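Local coordinates for unknown conserved protein BH2331 (Bacillus halodurans, PDB 1VL5) that is of unknown function but probably transfers a methyl group from S-adenosylmethionine, as expected of a class I methyltransferase with a Rossmann-like fold, at residues Arg110-Ala113 against His114-Asn118; Asp150-Tyr153 against Asn154-Lys158; Arg166-Lys169 against Lys170-Leu174; Thr193-Phe196 against Glu197-Cys200; Gln211-Ser214 against Asp215-Lys218. One frame throughout, in Å; residues are numbered along the deposited sequence.

Interaction 1: residues Arg110-Ala113 against His114-Asn118; sequences RIAA and HHFPN
Phe-116 lays one face of its ring over the backbone of Ala-113. The CA of Ala-113 sits 3.7 Å from the ring centroid, 15° off the ring normal, which makes a CH-pi contact. It lies off the centre, toward the rim. The carbonyl of Ala-112 shares this face, and its O comes within 3.5 Å of Phe-116 CE1. The methyl CB of Ala-113 touches CE2 of Phe-116 at 3.9 Å. Phe-116 CG stands anti to its own carbonyl carbon (chi1 -61°), and this turns the ring back over the preceding turn. Two backbone bonds close that turn. His-115 N donates to Ala-112 O at 3.0 Å, and Phe-116 N donates to Ala-113 O over the same length. These two i to i+3 bonds are those of a 3-10 turn. Water 1 donates to Ala-113 O and to Phe-116 O and so bridges the two carbonyls. The turn follows strand 104-110 of the Rossmann-like methyltransferase sheet and leads into helix 119-129. Ala-112 packs on Ala-45, and Phe-116 meets Phe-122 edge-to-face. His-114 CG lies between its backbone N and carbonyl carbon (chi1 71°). Its CE1 then comes to 3.4 Å from Ile-111 O, while ND1 bonds to Asp-140. The CD2 of His-114 lies over the centre of the His-115 ring, 3.8 Å above its plane. The ring edge of His-115 faces Ala-112 O, and its ND1 is bonded to Ser-163 O.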
# COMPACT_ATOMS: atom_id res chain seq x y z
N ARG A 110 0.87 -3.65 -2.00
CA ARG A 110 0.75 -2.32 -2.51
C ARG A 110 -0.57 -1.66 -2.06
O ARG A 110 -1.65 -2.23 -2.23
CB ARG A 110 0.87 -2.35 -4.02
CG ARG A 110 0.70 -0.96 -4.71
CD ARG A 110 1.18 -0.97 -6.11
NE ARG A 110 1.38 0.39 -6.63
CZ ARG A 110 0.41 1.20 -7.03
NH1 ARG A 110 -0.87 0.83 -6.98
NH2 ARG A 110 0.73 2.41 -7.46
N ILE A 111 -0.45 -0.46 -1.48
CA ILE A 111 -1.57 0.40 -1.03
C ILE A 111 -2.60 -0.34 -0.17
O ILE A 111 -3.80 -0.16 -0.33
CB ILE A 111 -2.26 1.20 -2.21
CG1 ILE A 111 -2.88 0.25 -3.23
CG2 ILE A 111 -1.27 2.12 -2.94
CD1 ILE A 111 -4.00 0.86 -4.00
N ALA A 112 -2.11 -1.20 0.72
CA ALA A 112 -2.97 -2.09 1.47
C ALA A 112 -2.60 -2.15 2.93
O ALA A 112 -3.46 -2.42 3.75
CB ALA A 112 -2.96 -3.57 0.82
N ALA A 113 -1.33 -1.94 3.26
CA ALA A 113 -0.87 -2.22 4.61
C ALA A 113 -1.49 -1.27 5.65
O ALA A 113 -1.62 -1.60 6.86
CB ALA A 113 0.66 -2.16 4.67
N HIS A 114 -1.83 -0.08 5.19
CA HIS A 114 -2.50 0.87 6.05
C HIS A 114 -3.91 0.43 6.52
O HIS A 114 -4.47 1.04 7.42
CB HIS A 114 -2.54 2.26 5.36
CG HIS A 114 -3.46 2.33 4.19
ND1 HIS A 114 -3.05 2.10 2.90
CD2 HIS A 114 -4.78 2.60 4.11
CE1 HIS A 114 -4.07 2.21 2.08
NE2 HIS A 114 -5.14 2.52 2.80
N HIS A 115 -4.46 -0.64 5.96
CA HIS A 115 -5.69 -1.27 6.47
C HIS A 115 -5.47 -2.39 7.52
O HIS A 115 -6.38 -2.77 8.28
CB HIS A 115 -6.44 -1.89 5.29
CG HIS A 115 -7.00 -0.87 4.34
ND1 HIS A 115 -8.01 -0.01 4.68
CD2 HIS A 115 -6.71 -0.61 3.04
CE1 HIS A 115 -8.32 0.75 3.65
NE2 HIS A 115 -7.54 0.41 2.64
N PHE A 116 -4.26 -2.94 7.55
CA PHE A 116 -3.94 -4.03 8.44
C PHE A 116 -3.98 -3.59 9.89
O PHE A 116 -3.34 -2.60 10.24
CB PHE A 116 -2.52 -4.54 8.15
CG PHE A 116 -2.30 -5.08 6.76
CD1 PHE A 116 -3.35 -5.30 5.88
CD2 PHE A 116 -1.00 -5.36 6.34
CE1 PHE A 116 -3.07 -5.81 4.60
CE2 PHE A 116 -0.72 -5.84 5.06
CZ PHE A 116 -1.75 -6.09 4.21
N PRO A 117 -4.70 -4.31 10.73
CA PRO A 117 -4.73 -3.92 12.13
C PRO A 117 -3.42 -4.22 12.88
O PRO A 117 -3.10 -3.55 13.86
CB PRO A 117 -5.94 -4.71 12.69
CG PRO A 117 -6.11 -5.84 11.81
CD PRO A 117 -5.59 -5.46 10.48
N ASN A 118 -2.66 -5.20 12.44
CA ASN A 118 -1.40 -5.56 13.08
C ASN A 118 -0.29 -5.77 12.07
O ASN A 118 0.14 -6.89 11.83
CB ASN A 118 -1.58 -6.85 13.86
CG ASN A 118 -2.67 -6.74 14.89
OD1 ASN A 118 -2.50 -6.09 15.92
ND2 ASN A 118 -3.79 -7.43 14.64
O HOH W 1 -1.84 -0.61 9.40

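Interaction 2: residues Asp150-Tyr153 against Asn154-Lys158; sequences DVFY and NYVEK
The Tyr-153 ring carries the CG of Glu-157 on one face, 3.9 Å from its centroid. The Phe-152 ring carries the CG2 methyl of Val-156 on one face in the same way, 4.0 Å from the centroid. Both are CH-pi contacts between residues i and i+4 on one alpha helix, 147-160, and both carbons sit toward the rim of the ring. Phe-152 and Tyr-153 each hold CG anti to the backbone N (chi1 172° for both), which leans each ring toward the residue one turn on. Glu-157 bends at its second torsion and brings its carboxylate above the same face of the tyrosine ring, at the rim by CE1 and CZ. Its OE2 comes to 3.4 Å from Tyr-153 CE1, with the ring and carboxylate planes only 27° apart. On another side of the helix, Asp-150 and Asn-154 form a polar pair one turn apart. Their flat groups are turned 57° against each other. The backbone O of Asp-150 accepts from the N of Asn-154 and from its ND2, which reach it from opposite faces of the carbonyl plane. Charge and amide are also held from outside the helix. Asp-150 makes salt bridges to Lys-169 and Arg-166, and Asn-154 OD1 accepts from His-164 and from Ala-167 N. These partners fix the rotation of the amide and leave its nitrogen turned to Asp-150. Asn-154 ND2 meets Asp-150 OD1 at 2.9 Å, nearly in line with the C-O bond of the carboxylate and close to the amide plane.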
# COMPACT_ATOMS: atom_id res chain seq x y z
N ASP A 150 1.61 13.86 11.31
CA ASP A 150 1.27 12.45 11.30
C ASP A 150 -0.19 12.22 11.74
O ASP A 150 -0.99 11.61 11.04
CB ASP A 150 2.24 11.73 12.26
CG ASP A 150 1.95 10.23 12.44
OD1 ASP A 150 0.96 9.71 11.95
OD2 ASP A 150 2.72 9.58 13.14
N VAL A 151 -0.51 12.69 12.93
CA VAL A 151 -1.81 12.49 13.50
C VAL A 151 -2.92 13.12 12.61
O VAL A 151 -4.00 12.52 12.38
CB VAL A 151 -1.83 12.98 14.95
CG1 VAL A 151 -3.22 12.85 15.59
CG2 VAL A 151 -0.85 12.13 15.80
N PHE A 152 -2.62 14.29 12.07
CA PHE A 152 -3.56 15.03 11.26
C PHE A 152 -3.83 14.32 9.95
O PHE A 152 -4.99 14.19 9.55
CB PHE A 152 -2.99 16.45 11.02
CG PHE A 152 -3.78 17.27 10.05
CD1 PHE A 152 -4.95 17.92 10.43
CD2 PHE A 152 -3.38 17.39 8.75
CE1 PHE A 152 -5.65 18.65 9.52
CE2 PHE A 152 -4.10 18.10 7.87
CZ PHE A 152 -5.23 18.74 8.24
N TYR A 153 -2.75 13.89 9.29
CA TYR A 153 -2.81 13.20 8.01
C TYR A 153 -3.65 11.95 8.20
O TYR A 153 -4.57 11.70 7.46
CB TYR A 153 -1.40 12.83 7.48
CG TYR A 153 -1.47 11.95 6.27
CD1 TYR A 153 -1.93 12.45 5.07
CD2 TYR A 153 -1.12 10.59 6.34
CE1 TYR A 153 -2.04 11.62 3.92
CE2 TYR A 153 -1.27 9.74 5.17
CZ TYR A 153 -1.72 10.27 4.00
OH TYR A 153 -1.87 9.47 2.86
N ASN A 154 -3.35 11.19 9.24
CA ASN A 154 -4.06 9.97 9.48
C ASN A 154 -5.55 10.21 9.87
O ASN A 154 -6.43 9.45 9.45
CB ASN A 154 -3.34 9.14 10.55
CG ASN A 154 -2.31 8.23 9.95
OD1 ASN A 154 -2.66 7.35 9.18
ND2 ASN A 154 -1.03 8.48 10.24
N TYR A 155 -5.81 11.24 10.68
CA TYR A 155 -7.22 11.58 11.04
C TYR A 155 -8.04 11.86 9.77
O TYR A 155 -9.15 11.34 9.55
CB TYR A 155 -7.27 12.78 11.99
CG TYR A 155 -8.69 13.26 12.25
CD1 TYR A 155 -9.44 12.76 13.29
CD2 TYR A 155 -9.28 14.21 11.41
CE1 TYR A 155 -10.77 13.20 13.50
CE2 TYR A 155 -10.59 14.64 11.59
CZ TYR A 155 -11.34 14.15 12.63
OH TYR A 155 -12.67 14.64 12.78
N VAL A 156 -7.46 12.64 8.88
CA VAL A 156 -8.08 12.96 7.60
C VAL A 156 -8.32 11.73 6.71
O VAL A 156 -9.40 11.58 6.08
CB VAL A 156 -7.21 14.02 6.88
CG1 VAL A 156 -7.67 14.24 5.49
CG2 VAL A 156 -7.24 15.38 7.70
N GLU A 157 -7.33 10.84 6.63
CA GLU A 157 -7.48 9.60 5.88
C GLU A 157 -8.65 8.74 6.38
O GLU A 157 -9.41 8.14 5.57
CB GLU A 157 -6.19 8.79 6.01
CG GLU A 157 -5.05 9.34 5.26
CD GLU A 157 -5.31 9.35 3.78
OE1 GLU A 157 -5.68 8.31 3.20
OE2 GLU A 157 -5.16 10.43 3.19
N LYS A 158 -8.77 8.68 7.70
CA LYS A 158 -9.82 7.89 8.30
C LYS A 158 -11.23 8.47 8.20
O LYS A 158 -12.20 7.74 8.11
CB LYS A 158 -9.51 7.54 9.73
CG LYS A 158 -10.25 6.24 10.16
CD LYS A 158 -9.60 5.71 11.45
CE LYS A 158 -10.45 4.65 12.13
NZ LYS A 158 -11.47 4.09 11.21

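Interaction 3: residues Arg166-Lys169 against Lys170-Leu174; sequences RAWK and KSDWL
Asp-172 turns its carboxylate back to the start of its own helix, and OD2 takes two bonds there. The backbone N of Lys-169, the N-cap residue, donates to Asp-172 OD2 at 2.9 Å from above the carboxylate plane. This is one half of a capping box, made from three residues into the helix. Arg-166 NH2 makes a salt bridge to the same OD2 at 3.1 Å, nearly in line with the C-O bond, and the oxygen lies close to the guanidinium plane. CG of Asp-172 stands anti to its carbonyl carbon (chi1 -71°), which points the group back at the N-cap. Lys-169 O accepts from Trp-173 N at 3.1 Å and takes a weak bond from Asp-172 N. Water 2 accepts from Trp-168 N and from Trp-173 NE1, so both are satisfied. The Trp-168 ring meets Asp-172 OD2 at its edge, and Arg-166 CD lies over the centre of one face. An asparagine in place of Asp-172 would probably leave Arg-166 with one carboxylate mate of its two. The remaining mate is Asp-150, which also pairs with Lys-169 NZ. With a salt bridge to Arg-166, a backbone N-H bonded to it and the helix N-terminus beside it, the carboxylate probably stays ionised.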
# COMPACT_ATOMS: atom_id res chain seq x y z
N ARG A 166 -3.89 2.88 9.68
CA ARG A 166 -2.77 3.80 9.89
C ARG A 166 -1.80 3.78 8.76
O ARG A 166 -1.42 2.72 8.27
CB ARG A 166 -2.04 3.49 11.20
CG ARG A 166 -0.85 4.37 11.43
CD ARG A 166 -0.28 4.29 12.86
NE ARG A 166 1.03 4.93 12.94
CZ ARG A 166 1.23 6.25 12.87
NH1 ARG A 166 0.22 7.07 12.71
NH2 ARG A 166 2.46 6.76 12.92
N ALA A 167 -1.46 4.97 8.30
CA ALA A 167 -0.31 5.23 7.46
C ALA A 167 0.85 5.53 8.40
O ALA A 167 0.82 6.51 9.12
CB ALA A 167 -0.58 6.41 6.52
N TRP A 168 1.84 4.64 8.41
CA TRP A 168 2.90 4.67 9.36
C TRP A 168 4.00 5.60 8.87
O TRP A 168 4.10 5.90 7.65
CB TRP A 168 3.43 3.26 9.61
CG TRP A 168 2.40 2.35 10.15
CD1 TRP A 168 1.41 1.71 9.43
CD2 TRP A 168 2.19 1.98 11.52
NE1 TRP A 168 0.62 0.97 10.28
CE2 TRP A 168 1.07 1.13 11.56
CE3 TRP A 168 2.86 2.25 12.70
CZ2 TRP A 168 0.60 0.57 12.75
CZ3 TRP A 168 2.37 1.73 13.89
CH2 TRP A 168 1.28 0.87 13.90
N LYS A 169 4.80 6.11 9.82
CA LYS A 169 6.00 6.90 9.50
C LYS A 169 6.98 6.00 8.77
O LYS A 169 7.00 4.77 8.98
CB LYS A 169 6.70 7.47 10.74
CG LYS A 169 5.83 8.30 11.71
CD LYS A 169 6.69 8.69 12.92
CE LYS A 169 6.05 9.56 14.05
NZ LYS A 169 5.19 10.63 13.58
N LYS A 170 7.77 6.61 7.90
CA LYS A 170 8.90 5.94 7.33
C LYS A 170 9.80 5.30 8.39
O LYS A 170 10.22 4.18 8.23
CB LYS A 170 9.67 6.91 6.43
CG LYS A 170 8.91 7.31 5.17
CD LYS A 170 9.73 8.18 4.20
CE LYS A 170 10.16 9.52 4.73
NZ LYS A 170 8.97 10.46 4.81
N SER A 171 10.02 5.98 9.52
CA SER A 171 10.79 5.42 10.63
C SER A 171 10.11 4.22 11.27
O SER A 171 10.80 3.32 11.75
CB SER A 171 11.04 6.48 11.72
OG SER A 171 9.80 7.05 12.11
N ASP A 172 8.78 4.20 11.26
CA ASP A 172 8.01 3.09 11.81
C ASP A 172 8.27 1.87 10.95
O ASP A 172 8.46 0.78 11.47
CB ASP A 172 6.50 3.35 11.80
CG ASP A 172 6.03 4.41 12.81
OD1 ASP A 172 6.67 4.61 13.86
OD2 ASP A 172 4.97 5.03 12.51
N TRP A 173 8.24 2.03 9.63
CA TRP A 173 8.53 0.92 8.72
C TRP A 173 9.98 0.41 8.83
O TRP A 173 10.21 -0.77 8.75
CB TRP A 173 8.24 1.28 7.24
CG TRP A 173 6.82 1.25 6.93
CD1 TRP A 173 6.04 2.31 6.59
CD2 TRP A 173 5.98 0.11 6.97
NE1 TRP A 173 4.75 1.88 6.40
CE2 TRP A 173 4.69 0.54 6.63
CE3 TRP A 173 6.19 -1.25 7.24
CZ2 TRP A 173 3.61 -0.32 6.58
CZ3 TRP A 173 5.12 -2.11 7.17
CH2 TRP A 173 3.84 -1.64 6.82
N LEU A 174 10.94 1.30 8.96
CA LEU A 174 12.31 0.90 9.17
C LEU A 174 12.48 0.02 10.39
O LEU A 174 13.20 -0.99 10.35
CB LEU A 174 13.24 2.10 9.34
CG LEU A 174 13.44 3.10 8.20
CD1 LEU A 174 14.39 4.19 8.70
CD2 LEU A 174 13.96 2.45 6.97
O HOH W 2 1.97 3.11 5.78

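Interaction 4: residues Thr193-Phe196 against Glu197-Cys200; sequences TFIF and EDWC
Phe-196 and Cys-200 form the tight part of this contact. The sulfur SG of Cys-200 lies over one face of the Phe-196 ring, 3.8 Å from the centroid and 15° off the normal, a sulfur-aromatic contact. Trp-199 reaches the same ring obliquely, with CZ3 at 4.1 Å from Phe-196 CE1. Phe-196 holds CG anti to the backbone N (chi1 -178°), which carries its ring along the helix to Cys-200. Leu-213, Ser-214 and Ile-217 of helix 207-218 pack against this ring. Here the end of strand 183-195 turns directly into helix 196-202, with Ile-195 as the N-cap. Ile-195 O receives Trp-199 N at 2.9 Å in an almost straight bond. Phe-196 O takes Cys-200 N at 3.0 Å. Phe-194, still in the strand, meets the five-membered ring of Trp-199 obliquely, with CD1 to CD1 at 3.8 Å and the planes 50° apart. Phe-240 meets both of these rings. The looser side is that of Ile-195 and Asp-198. Their side chains lie side by side and point the same way, and Asp-198, the exposed one, brings OD2 to 3.4 Å from Ile-195 CG2. Glu-197 brings OE1 near Phe-196 CD2, and its carboxylate makes salt bridges to Lys-210 and Arg-236.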
# COMPACT_ATOMS: atom_id res chain seq x y z
N THR A 193 -0.56 14.87 -5.51
CA THR A 193 -1.61 15.85 -5.31
C THR A 193 -2.96 15.15 -5.50
O THR A 193 -3.27 14.58 -6.56
CB THR A 193 -1.45 17.05 -6.23
OG1 THR A 193 -0.20 17.68 -5.94
CG2 THR A 193 -2.55 18.09 -5.97
N PHE A 194 -3.72 15.14 -4.41
CA PHE A 194 -5.08 14.63 -4.40
C PHE A 194 -6.05 15.74 -4.65
O PHE A 194 -5.95 16.79 -4.05
CB PHE A 194 -5.34 13.98 -3.05
CG PHE A 194 -4.46 12.82 -2.80
CD1 PHE A 194 -4.75 11.59 -3.38
CD2 PHE A 194 -3.31 12.95 -2.06
CE1 PHE A 194 -3.91 10.49 -3.18
CE2 PHE A 194 -2.47 11.87 -1.84
CZ PHE A 194 -2.78 10.64 -2.39
N ILE A 195 -6.99 15.50 -5.57
CA ILE A 195 -8.10 16.38 -5.83
C ILE A 195 -9.21 16.00 -4.83
O ILE A 195 -9.77 14.93 -4.91
CB ILE A 195 -8.57 16.24 -7.29
CG1 ILE A 195 -7.41 16.48 -8.25
CG2 ILE A 195 -9.66 17.20 -7.58
CD1 ILE A 195 -6.73 17.80 -8.08
N PHE A 196 -9.49 16.87 -3.87
CA PHE A 196 -10.32 16.52 -2.72
C PHE A 196 -11.64 15.93 -3.04
O PHE A 196 -12.05 14.96 -2.42
CB PHE A 196 -10.53 17.76 -1.85
CG PHE A 196 -11.34 17.51 -0.59
CD1 PHE A 196 -10.74 17.03 0.56
CD2 PHE A 196 -12.66 17.85 -0.54
CE1 PHE A 196 -11.47 16.84 1.72
CE2 PHE A 196 -13.43 17.65 0.64
CZ PHE A 196 -12.80 17.16 1.76
N GLU A 197 -12.32 16.47 -4.04
CA GLU A 197 -13.65 16.00 -4.41
C GLU A 197 -13.61 14.61 -5.00
O GLU A 197 -14.44 13.77 -4.68
CB GLU A 197 -14.34 16.98 -5.39
CG GLU A 197 -15.86 16.96 -5.31
CD GLU A 197 -16.41 17.47 -3.96
OE1 GLU A 197 -15.72 18.24 -3.22
OE2 GLU A 197 -17.57 17.11 -3.68
N ASP A 198 -12.64 14.39 -5.87
CA ASP A 198 -12.47 13.10 -6.55
C ASP A 198 -12.06 12.01 -5.57
O ASP A 198 -12.55 10.90 -5.62
CB ASP A 198 -11.39 13.21 -7.65
CG ASP A 198 -11.73 14.22 -8.76
OD1 ASP A 198 -12.90 14.59 -8.93
OD2 ASP A 198 -10.80 14.62 -9.49
N TRP A 199 -11.09 12.35 -4.72
CA TRP A 199 -10.57 11.49 -3.67
C TRP A 199 -11.69 11.06 -2.75
O TRP A 199 -11.78 9.91 -2.39
CB TRP A 199 -9.49 12.27 -2.92
CG TRP A 199 -8.86 11.62 -1.75
CD1 TRP A 199 -7.99 10.55 -1.75
CD2 TRP A 199 -8.97 12.03 -0.39
NE1 TRP A 199 -7.58 10.28 -0.48
CE2 TRP A 199 -8.18 11.15 0.38
CE3 TRP A 199 -9.69 13.04 0.25
CZ2 TRP A 199 -8.05 11.27 1.75
CZ3 TRP A 199 -9.59 13.15 1.62
CH2 TRP A 199 -8.77 12.26 2.36
N CYS A 200 -12.56 11.99 -2.40
CA CYS A 200 -13.71 11.71 -1.54
C CYS A 200 -14.72 10.85 -2.23
O CYS A 200 -15.30 9.97 -1.61
CB CYS A 200 -14.39 13.01 -1.07
SG CYS A 200 -13.51 13.81 0.30

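Interaction 5: residues Gln211-Ser214 against Asp215-Lys218; sequences QELS and DFIK
Leu-213 and Ile-217 touch through their CD1 methyls at 4.0 Å, one turn apart on the alpha helix 207-218. The backbone links the same two residues, with Ile-217 N donating to Leu-213 O at 3.0 Å. Ile-217 CG1 stands anti to its carbonyl carbon (chi1 -63°), which brings CD1 back over the preceding turn. Both residues also pack on Phe-196 of helix 196-202, and Ile-217 reaches Val-237 of strand 236-250. An alanine in place of Ile-217 is likely to leave Leu-213 CD1 and the Phe-196 ring without the CD1 methyl that both touch. The exposed side of the helix is polar. Gln-211 bends at its second torsion (chi2 66°) and folds its amide over the next turn to Asp-215. The amide and carboxylate planes are 41° apart. Gln-211 NE2 donates to Asp-215 OD1 at 3.2 Å; the oxygen lies in the amide plane, while the nitrogen stands above the carboxylate plane. Further out, the hydroxyl of Ser-214 is bonded to Val-237 N, which ties the helix to the strand. The same oxygen reaches back to Asp-215 through water 3, which accepts from Ser-214 OG at 2.6 Å and donates to Asp-215 OD1 at 2.7 Å.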
# COMPACT_ATOMS: atom_id res chain seq x y z
N GLN A 211 -18.32 18.17 3.29
CA GLN A 211 -18.31 19.54 3.78
C GLN A 211 -17.65 19.61 5.16
O GLN A 211 -16.91 20.56 5.49
CB GLN A 211 -19.76 20.05 3.92
CG GLN A 211 -19.85 21.52 4.31
CD GLN A 211 -19.30 22.38 3.20
OE1 GLN A 211 -19.83 22.37 2.08
NE2 GLN A 211 -18.24 23.13 3.48
N GLU A 212 -17.95 18.61 5.98
CA GLU A 212 -17.45 18.59 7.35
C GLU A 212 -15.92 18.45 7.30
O GLU A 212 -15.19 19.15 7.97
CB GLU A 212 -18.05 17.41 8.10
CG GLU A 212 -17.54 17.33 9.52
CD GLU A 212 -17.94 16.04 10.20
OE1 GLU A 212 -17.58 14.97 9.67
OE2 GLU A 212 -18.62 16.10 11.24
N LEU A 213 -15.45 17.55 6.46
CA LEU A 213 -14.02 17.27 6.40
C LEU A 213 -13.25 18.48 5.82
O LEU A 213 -12.20 18.87 6.31
CB LEU A 213 -13.77 16.02 5.57
CG LEU A 213 -12.32 15.60 5.32
CD1 LEU A 213 -11.52 15.54 6.62
CD2 LEU A 213 -12.30 14.24 4.65
N SER A 214 -13.79 19.09 4.78
CA SER A 214 -13.20 20.31 4.20
C SER A 214 -13.14 21.45 5.28
O SER A 214 -12.12 22.08 5.48
CB SER A 214 -14.00 20.72 2.98
OG SER A 214 -13.61 21.98 2.49
N ASP A 215 -14.25 21.66 5.96
CA ASP A 215 -14.35 22.65 7.03
C ASP A 215 -13.30 22.39 8.09
O ASP A 215 -12.60 23.33 8.52
CB ASP A 215 -15.76 22.64 7.66
CG ASP A 215 -16.80 23.33 6.81
OD1 ASP A 215 -16.40 24.06 5.88
OD2 ASP A 215 -18.02 23.13 7.08
N PHE A 216 -13.12 21.12 8.47
CA PHE A 216 -12.10 20.76 9.46
C PHE A 216 -10.65 21.07 8.99
O PHE A 216 -9.79 21.58 9.74
CB PHE A 216 -12.25 19.26 9.82
CG PHE A 216 -11.08 18.69 10.61
CD1 PHE A 216 -11.04 18.81 12.00
CD2 PHE A 216 -10.02 18.07 9.97
CE1 PHE A 216 -9.94 18.31 12.73
CE2 PHE A 216 -8.94 17.57 10.68
CZ PHE A 216 -8.91 17.69 12.08
N ILE A 217 -10.35 20.68 7.76
CA ILE A 217 -9.06 20.99 7.18
C ILE A 217 -8.83 22.52 7.01
O ILE A 217 -7.73 23.04 7.31
CB ILE A 217 -8.90 20.30 5.84
CG1 ILE A 217 -8.93 18.78 6.02
CG2 ILE A 217 -7.67 20.76 5.11
CD1 ILE A 217 -9.12 18.05 4.66
N LYS A 218 -9.85 23.23 6.52
CA LYS A 218 -9.69 24.63 6.16
C LYS A 218 -9.32 25.51 7.38
O LYS A 218 -8.66 26.57 7.25
CB LYS A 218 -10.96 25.16 5.49
CG LYS A 218 -11.17 26.71 5.63
CD LYS A 218 -12.38 27.27 4.89
CE LYS A 218 -13.21 28.29 5.82
NZ LYS A 218 -12.53 29.55 6.42
O HOH W 3 -14.92 23.94 3.65

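In the fold
Interaction 1 lies in the loop after strand 104-110, its centre about 6 Å from the centre of the chain. Interaction 5 lies farthest out, about 25 Å between the same centres. Interaction 2 is the buried one, and it touches 3, 4 and 5. It meets interaction 3 through salt bridges and a side-chain to backbone bond. It meets 4 where Glu-157 and a backbone oxygen touch the Trp-199 ring, and 5 through aromatic and apolar side chains. Interactions 4 and 5 share the packing of Phe-196 on helix 207-218. Interaction 3, a surface contact rich in charge, joins interaction 1 by His-114 O to Arg-166 N, a probable hydrogen bond of 3.0 Å. Interaction 1 relies on backbone bonds and ring faces instead.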